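Side-chain contacts in pectinesterase (Sitophilus oryzae, PDB 4PMH), which hydrolyses the methyl esters of pectin to release methanol, and probably serves the weevil in digesting plant cell walls: residues S132-N135 and S136-K140; T146-T150 and V151-K155; V296-S299 and S300-V303. All blocks are in the same frame, centred on the assembly; numbering follows the deposited sequence.

Interaction 1. Residues S132-N135 and S136-K140; sequences SMYN and SCASK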
loop_
_atom_site.group_PDB
_atom_site.type_symbol
_atom_site.label_atom_id
_atom_site.label_comp_id
_atom_site.label_asym_id
_atom_site.label_seq_id
_atom_site.Cartn_x
_atom_site.Cartn_y
_atom_site.Cartn_z
ATOM N N SER A 132 17.176 14.911 5.822
ATOM C CA SER A 132 17.007 14.184 7.084
ATOM C C SER A 132 16.452 12.769 6.855
ATOM O O SER A 132 16.883 11.815 7.513
ATOM C CB SER A 132 16.139 14.972 8.066
ATOM O OG SER A 132 14.907 15.371 7.467
ATOM N N MET A 133 15.540 12.616 5.896
ATOM C CA MET A 133 15.075 11.268 5.534
ATOM C C MET A 133 16.245 10.419 5.030
ATOM O O MET A 133 16.460 9.315 5.516
ATOM C CB MET A 133 13.972 11.312 4.472
ATOM C CG MET A 133 12.674 11.927 4.954
ATOM S SD MET A 133 11.505 12.221 3.605
ATOM C CE MET A 133 11.121 10.551 3.087
ATOM N N TYR A 134 16.983 10.939 4.050
ATOM C CA TYR A 134 18.146 10.219 3.489
ATOM C C TYR A 134 19.169 9.869 4.583
ATOM O O TYR A 134 19.601 8.696 4.731
ATOM C CB TYR A 134 18.786 11.026 2.340
ATOM C CG TYR A 134 20.220 10.624 2.065
ATOM C CD1 TYR A 134 20.516 9.408 1.460
ATOM C CD2 TYR A 134 21.279 11.434 2.457
ATOM C CE1 TYR A 134 21.825 9.010 1.235
ATOM C CE2 TYR A 134 22.599 11.045 2.229
ATOM C CZ TYR A 134 22.863 9.829 1.623
ATOM O OH TYR A 134 24.171 9.429 1.377
ATOM N N ASN A 135 19.531 10.874 5.371
ATOM C CA ASN A 135 20.517 10.698 6.422
ATOM C C ASN A 135 20.095 9.671 7.486
ATOM O O ASN A 135 20.921 8.898 7.971
ATOM C CB ASN A 135 20.874 12.036 7.071
ATOM C CG ASN A 135 22.004 11.900 8.084
ATOM O OD1 ASN A 135 23.012 11.226 7.830
ATOM N ND2 ASN A 135 21.837 12.525 9.240
ATOM N N SER A 136 18.811 9.636 7.822
ATOM C CA SER A 136 18.312 8.664 8.793
ATOM C C SER A 136 18.443 7.232 8.278
ATOM O O SER A 136 18.670 6.318 9.055
ATOM C CB SER A 136 16.853 8.944 9.168
ATOM O OG SER A 136 15.989 8.407 8.188
ATOM N N CYS A 137 18.313 7.027 6.972
ATOM C CA CYS A 137 18.583 5.732 6.377
ATOM C C CYS A 137 20.091 5.480 6.206
ATOM O O CYS A 137 20.580 4.373 6.469
ATOM C CB CYS A 137 17.872 5.619 5.037
ATOM S SG CYS A 137 16.078 5.672 5.237
ATOM N N ALA A 138 20.811 6.513 5.789
ATOM C CA ALA A 138 22.259 6.434 5.560
ATOM C C ALA A 138 23.017 6.123 6.841
ATOM O O ALA A 138 24.068 5.481 6.805
ATOM C CB ALA A 138 22.774 7.724 4.951
ATOM N N SER A 139 22.462 6.553 7.969
ATOM C CA SER A 139 23.137 6.416 9.253
ATOM C C SER A 139 22.880 5.121 10.016
ATOM O O SER A 139 23.418 4.949 11.109
ATOM C CB SER A 139 22.770 7.587 10.130
ATOM O OG SER A 139 23.102 8.769 9.446
ATOM N N LYS A 140 22.095 4.214 9.440
ATOM C CA LYS A 140 21.799 2.929 10.064
ATOM C C LYS A 140 23.039 2.078 10.020
ATOM O O LYS A 140 23.980 2.415 9.325
ATOM C CB LYS A 140 20.689 2.237 9.283
ATOM C CG LYS A 140 19.338 2.945 9.356
ATOM C CD LYS A 140 18.293 2.064 10.007
ATOM C CE LYS A 140 17.065 2.834 10.460
ATOM N NZ LYS A 140 16.476 3.608 9.354
#

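Interaction 2. Residues T146-T150 and V151-K155; sequences TSCST and VFWVK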
loop_
_atom_site.group_PDB
_atom_site.type_symbol
_atom_site.label_atom_id
_atom_site.label_comp_id
_atom_site.label_asym_id
_atom_site.label_seq_id
_atom_site.Cartn_x
_atom_site.Cartn_y
_atom_site.Cartn_z
ATOM N N THR A 146 12.982 -2.062 6.550
ATOM C CA THR A 146 11.800 -2.051 5.680
ATOM C C THR A 146 11.356 -0.646 5.246
ATOM O O THR A 146 11.174 -0.391 4.041
ATOM C CB THR A 146 10.645 -2.855 6.310
ATOM O OG1 THR A 146 11.085 -4.208 6.526
ATOM C CG2 THR A 146 9.420 -2.882 5.397
ATOM N N SER A 147 11.211 0.267 6.193
ATOM C CA SER A 147 10.883 1.649 5.834
ATOM C C SER A 147 11.915 2.255 4.876
ATOM O O SER A 147 11.537 2.931 3.946
ATOM C CB SER A 147 10.767 2.549 7.071
ATOM O OG SER A 147 9.882 2.006 8.012
ATOM N N CYS A 148 13.214 2.035 5.108
ATOM C CA CYS A 148 14.252 2.653 4.264
ATOM C C CYS A 148 14.424 1.974 2.885
ATOM O O CYS A 148 15.108 2.496 1.992
ATOM C CB CYS A 148 15.603 2.719 5.003
ATOM S SG CYS A 148 15.655 3.968 6.320
ATOM N N SER A 149 13.794 0.823 2.691
ATOM C CA SER A 149 13.809 0.176 1.388
ATOM C C SER A 149 12.910 0.909 0.367
ATOM O O SER A 149 12.929 0.568 -0.819
ATOM C CB SER A 149 13.395 -1.286 1.510
ATOM O OG SER A 149 11.980 -1.421 1.626
ATOM N N THR A 150 12.148 1.909 0.831
ATOM C CA THR A 150 11.085 2.516 0.022
ATOM C C THR A 150 11.638 3.291 -1.146
ATOM O O THR A 150 12.510 4.140 -0.964
ATOM C CB THR A 150 10.186 3.456 0.853
ATOM O OG1 THR A 150 9.520 2.718 1.883
ATOM C CG2 THR A 150 9.129 4.115 -0.034
ATOM N N VAL A 151 11.120 3.013 -2.338
ATOM C CA VAL A 151 11.524 3.743 -3.554
ATOM C C VAL A 151 10.876 5.144 -3.654
ATOM O O VAL A 151 11.565 6.129 -3.898
ATOM C CB VAL A 151 11.275 2.893 -4.826
ATOM C CG1 VAL A 151 11.483 3.695 -6.099
ATOM C CG2 VAL A 151 12.160 1.657 -4.798
ATOM N N PHE A 152 9.573 5.222 -3.411
ATOM C CA PHE A 152 8.821 6.484 -3.402
ATOM C C PHE A 152 8.168 6.644 -2.009
ATOM O O PHE A 152 7.266 5.889 -1.641
ATOM C CB PHE A 152 7.769 6.397 -4.506
ATOM C CG PHE A 152 7.260 7.716 -5.028
ATOM C CD1 PHE A 152 6.534 8.583 -4.215
ATOM C CD2 PHE A 152 7.392 8.029 -6.378
ATOM C CE1 PHE A 152 6.026 9.774 -4.726
ATOM C CE2 PHE A 152 6.873 9.204 -6.900
ATOM C CZ PHE A 152 6.179 10.079 -6.066
ATOM N N TRP A 153 8.628 7.639 -1.241
ATOM C CA TRP A 153 8.319 7.769 0.181
ATOM C C TRP A 153 7.594 9.100 0.431
ATOM O O TRP A 153 8.181 10.160 0.287
ATOM C CB TRP A 153 9.620 7.722 0.982
ATOM C CG TRP A 153 9.465 7.521 2.473
ATOM C CD1 TRP A 153 8.349 7.734 3.240
ATOM C CD2 TRP A 153 10.493 7.105 3.376
ATOM N NE1 TRP A 153 8.615 7.453 4.558
ATOM C CE2 TRP A 153 9.929 7.069 4.667
ATOM C CE3 TRP A 153 11.835 6.735 3.211
ATOM C CZ2 TRP A 153 10.653 6.671 5.783
ATOM C CZ3 TRP A 153 12.563 6.354 4.324
ATOM C CH2 TRP A 153 11.971 6.316 5.596
ATOM N N VAL A 154 6.314 9.032 0.786
ATOM C CA VAL A 154 5.485 10.229 0.929
ATOM C C VAL A 154 5.208 10.476 2.407
ATOM O O VAL A 154 4.504 9.689 3.038
ATOM C CB VAL A 154 4.142 10.071 0.197
ATOM C CG1 VAL A 154 3.310 11.344 0.316
ATOM C CG2 VAL A 154 4.360 9.707 -1.254
ATOM N N LYS A 155 5.775 11.563 2.935
ATOM C CA LYS A 155 5.534 12.047 4.290
ATOM C C LYS A 155 4.828 13.400 4.322
ATOM O O LYS A 155 4.883 14.068 5.338
ATOM C CB LYS A 155 6.868 12.181 5.043
ATOM C CG LYS A 155 7.517 10.846 5.342
ATOM C CD LYS A 155 8.888 10.991 5.995
ATOM C CE LYS A 155 8.809 11.082 7.514
ATOM N NZ LYS A 155 8.573 9.765 8.165
#

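Interaction 3. Residues V296-S299 and S300-V303; sequences VSSS and SAYV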
loop_
_atom_site.group_PDB
_atom_site.type_symbol
_atom_site.label_atom_id
_atom_site.label_comp_id
_atom_site.label_asym_id
_atom_site.label_seq_id
_atom_site.Cartn_x
_atom_site.Cartn_y
_atom_site.Cartn_z
ATOM N N VAL A 296 3.784 -7.210 18.254
ATOM C CA VAL A 296 3.274 -8.323 19.054
ATOM C C VAL A 296 4.211 -9.498 18.905
ATOM O O VAL A 296 4.369 -10.035 17.809
ATOM C CB VAL A 296 1.864 -8.754 18.616
ATOM C CG1 VAL A 296 1.388 -9.956 19.453
ATOM C CG2 VAL A 296 0.905 -7.567 18.721
ATOM N N SER A 297 4.798 -9.903 20.027
ATOM C CA SER A 297 5.905 -10.862 20.039
ATOM C C SER A 297 5.523 -12.288 19.636
ATOM O O SER A 297 6.285 -12.985 18.982
ATOM C CB SER A 297 6.511 -10.917 21.439
ATOM O OG SER A 297 7.814 -11.452 21.363
ATOM N N SER A 298 4.358 -12.715 20.086
ATOM C CA SER A 298 3.854 -14.065 19.856
ATOM C C SER A 298 2.358 -13.985 20.072
ATOM O O SER A 298 1.862 -12.960 20.540
ATOM C CB SER A 298 4.467 -15.048 20.856
ATOM O OG SER A 298 4.025 -14.752 22.165
ATOM N N SER A 299 1.640 -15.060 19.772
ATOM C CA SER A 299 0.202 -15.084 20.027
ATOM C C SER A 299 -0.107 -14.822 21.507
ATOM O O SER A 299 -1.126 -14.191 21.837
ATOM C CB SER A 299 -0.429 -16.394 19.534
ATOM O OG SER A 299 0.334 -17.515 19.922
ATOM N N SER A 300 0.800 -15.248 22.392
ATOM C CA SER A 300 0.668 -14.981 23.831
ATOM C C SER A 300 0.669 -13.502 24.191
ATOM O O SER A 300 0.105 -13.127 25.220
ATOM C CB SER A 300 1.800 -15.648 24.628
ATOM O OG SER A 300 1.779 -17.047 24.433
ATOM N N ALA A 301 1.301 -12.674 23.366
ATOM C CA ALA A 301 1.451 -11.249 23.685
ATOM C C ALA A 301 0.327 -10.365 23.149
ATOM O O ALA A 301 0.323 -9.159 23.396
ATOM C CB ALA A 301 2.798 -10.743 23.199
ATOM N N TYR A 302 -0.626 -10.961 22.441
ATOM C CA TYR A 302 -1.743 -10.204 21.860
ATOM C C TYR A 302 -2.735 -9.740 22.939
ATOM O O TYR A 302 -3.271 -10.545 23.704
ATOM C CB TYR A 302 -2.460 -11.029 20.773
ATOM C CG TYR A 302 -3.608 -10.290 20.118
ATOM C CD1 TYR A 302 -3.393 -9.360 19.112
ATOM C CD2 TYR A 302 -4.906 -10.515 20.528
ATOM C CE1 TYR A 302 -4.458 -8.675 18.524
ATOM C CE2 TYR A 302 -5.957 -9.837 19.960
ATOM C CZ TYR A 302 -5.724 -8.916 18.959
ATOM O OH TYR A 302 -6.811 -8.270 18.408
ATOM N N VAL A 303 -2.952 -8.427 22.990
ATOM C CA VAL A 303 -3.881 -7.801 23.906
ATOM C C VAL A 303 -5.054 -7.200 23.119
ATOM O O VAL A 303 -4.903 -6.148 22.490
ATOM C CB VAL A 303 -3.189 -6.682 24.716
ATOM C CG1 VAL A 303 -4.152 -6.064 25.718
ATOM C CG2 VAL A 303 -1.970 -7.235 25.438
#

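Interaction 1. Residues S132-N135 and S136-K140
Ser132 O takes the backbone N-H of Ser136, the i to i+4 bond that repeats along helix 131-138. One residue on, Met133 O serves two donors that arrive from the same face of its carbonyl plane: Cys137 N at 3.3 Å and the hydroxyl Ser136 OG at 2.9 Å. A chi1 of 82°, with OG between the backbone N and the carbonyl carbon, folds the serine hydroxyl back to this oxygen. Tyr134 O accepts from Ala138 N at 2.7 Å, and the tyrosine ring meets the same residue. With CG anti to the backbone N (chi1 159°), the ring lies beside the next turn, and Ala138 CB sits over one face, toward the rim, 3.9 Å from Tyr134 CZ, turning its C-H groups to the ring in a CH-pi contact. Phe124 stacks with the tyrosine, and here the helix packs on helix 113-120 (Tyr134 and Ala138 both on Lys117). Asn135 O receives Ser139 N at 2.8 Å and, from the opposite face of its plane, Ser139 OG at 2.6 Å. Serine's short hydroxyl can return to a carbonyl of the preceding turn, so side-chain as well as backbone donors grip the helix where it runs out.

Interaction 2. Residues T146-T150 and V151-K155
Val151 meets the preceding residues only at its base, Val151 CB lying 3.7 Å from Thr150 C; its branched apolar side chain packs instead on Ile166 and Asn168 of strand 165-168, in the same coil. Phe152 meets Thr150 through its backbone: the methyl Thr150 CG2 lies 3.0 Å from Phe152 O, a tight approach. This methyl is anti to the threonine N, while Thr150 OG1, beside that N (chi1 -62°), turns back to bond Ser147 O at 2.9 Å and also pairs with Gln182 NE2. Threonine thus offers a methyl to the strand and a hydroxyl to a carbonyl of the short, weakly bonded helix about 146-148. Strand 152-154 belongs to a parallel sheet between strands 80-82 and 181-183, one of the lengthwise sheets of the right-handed parallel beta-helix of pectin methylesterases, and the short helix leads into it. Trp153 carries most of the contact from the strand, its broad, largely apolar indole also touching Cys137 of helix 131-138. Its CG is anti to the backbone N (chi1 -166°), which sends the indole back toward the short helix; there Ser147 O stands over one face, nearer the six-membered rim, 3.6 Å from Trp153 CZ3. Cys148 SG comes within 4.4 Å of Trp153 CZ3, and closer to the strand Thr150 CG2 approaches Trp153 CB at 3.8 Å.

Interaction 3. Residues V296-S299 and S300-V303
Hydrogen bonds across Ser298-Tyr302 are mostly those of the backbone. Ala301 N donates to Ser298 O at 2.9 Å with an N-H...O angle of 151°. A weaker bond of 3.3 Å follows from Tyr302 N to Ser299 O. Ser298 adds its side chain: with chi1 at 66°, Ser298 OG lies between the backbone N and the carbonyl carbon and reaches forward to Ser300 N, a weak and bent bond of 3.3 Å. A short hydroxyl fits here, since it can meet an N-H at the start of the turn; Ser298 OG also rests 3.4 Å from Ser300 CB. Packing belongs largely to Val296. Val296 CG1 lies on the backbone of the returning chain, 3.7 Å from Tyr302 N, and makes apolar contacts with Ala301 CB at 4.1 Å and Tyr302 CB at 4.2 Å, while the alanine methyl also meets Ser297 CB. Tyr302 leads its ring away from the turn; its OH bonds to Asp351 O, and Arg336 makes a cation-pi contact with the ring. The successive i to i+3 bonds are those of a short 3-10 turn, here part of the surface loop between strands 286-290 and 311-315, which lies near Trp292, a probable substrate-binding residue.

In the fold
Interactions 1 and 2 adjoin, their centres 11 Å apart, and a disulfide between Cys137 and Cys148 fastens helix 131-138 to helix 145-148; Met133 CE also packs on Trp153 CG at 3.5 Å. Interaction 2 is buried and rests on a tryptophan packed on a backbone carbonyl and on a threonine methyl, with no hydrogen bond across its segments; it lies near probable substrate-binding and catalytic residues. Interaction 1 is partly buried, and its helix combines hydroxyl-to-carbonyl bonds with an aromatic contact. Interaction 3 lies at the surface, its nearest atoms about 14 Å from interaction 2 and about 18 Å from interaction 1. Rich in serine, it relies on turn bonds, two of the three weak, with little apolar packing.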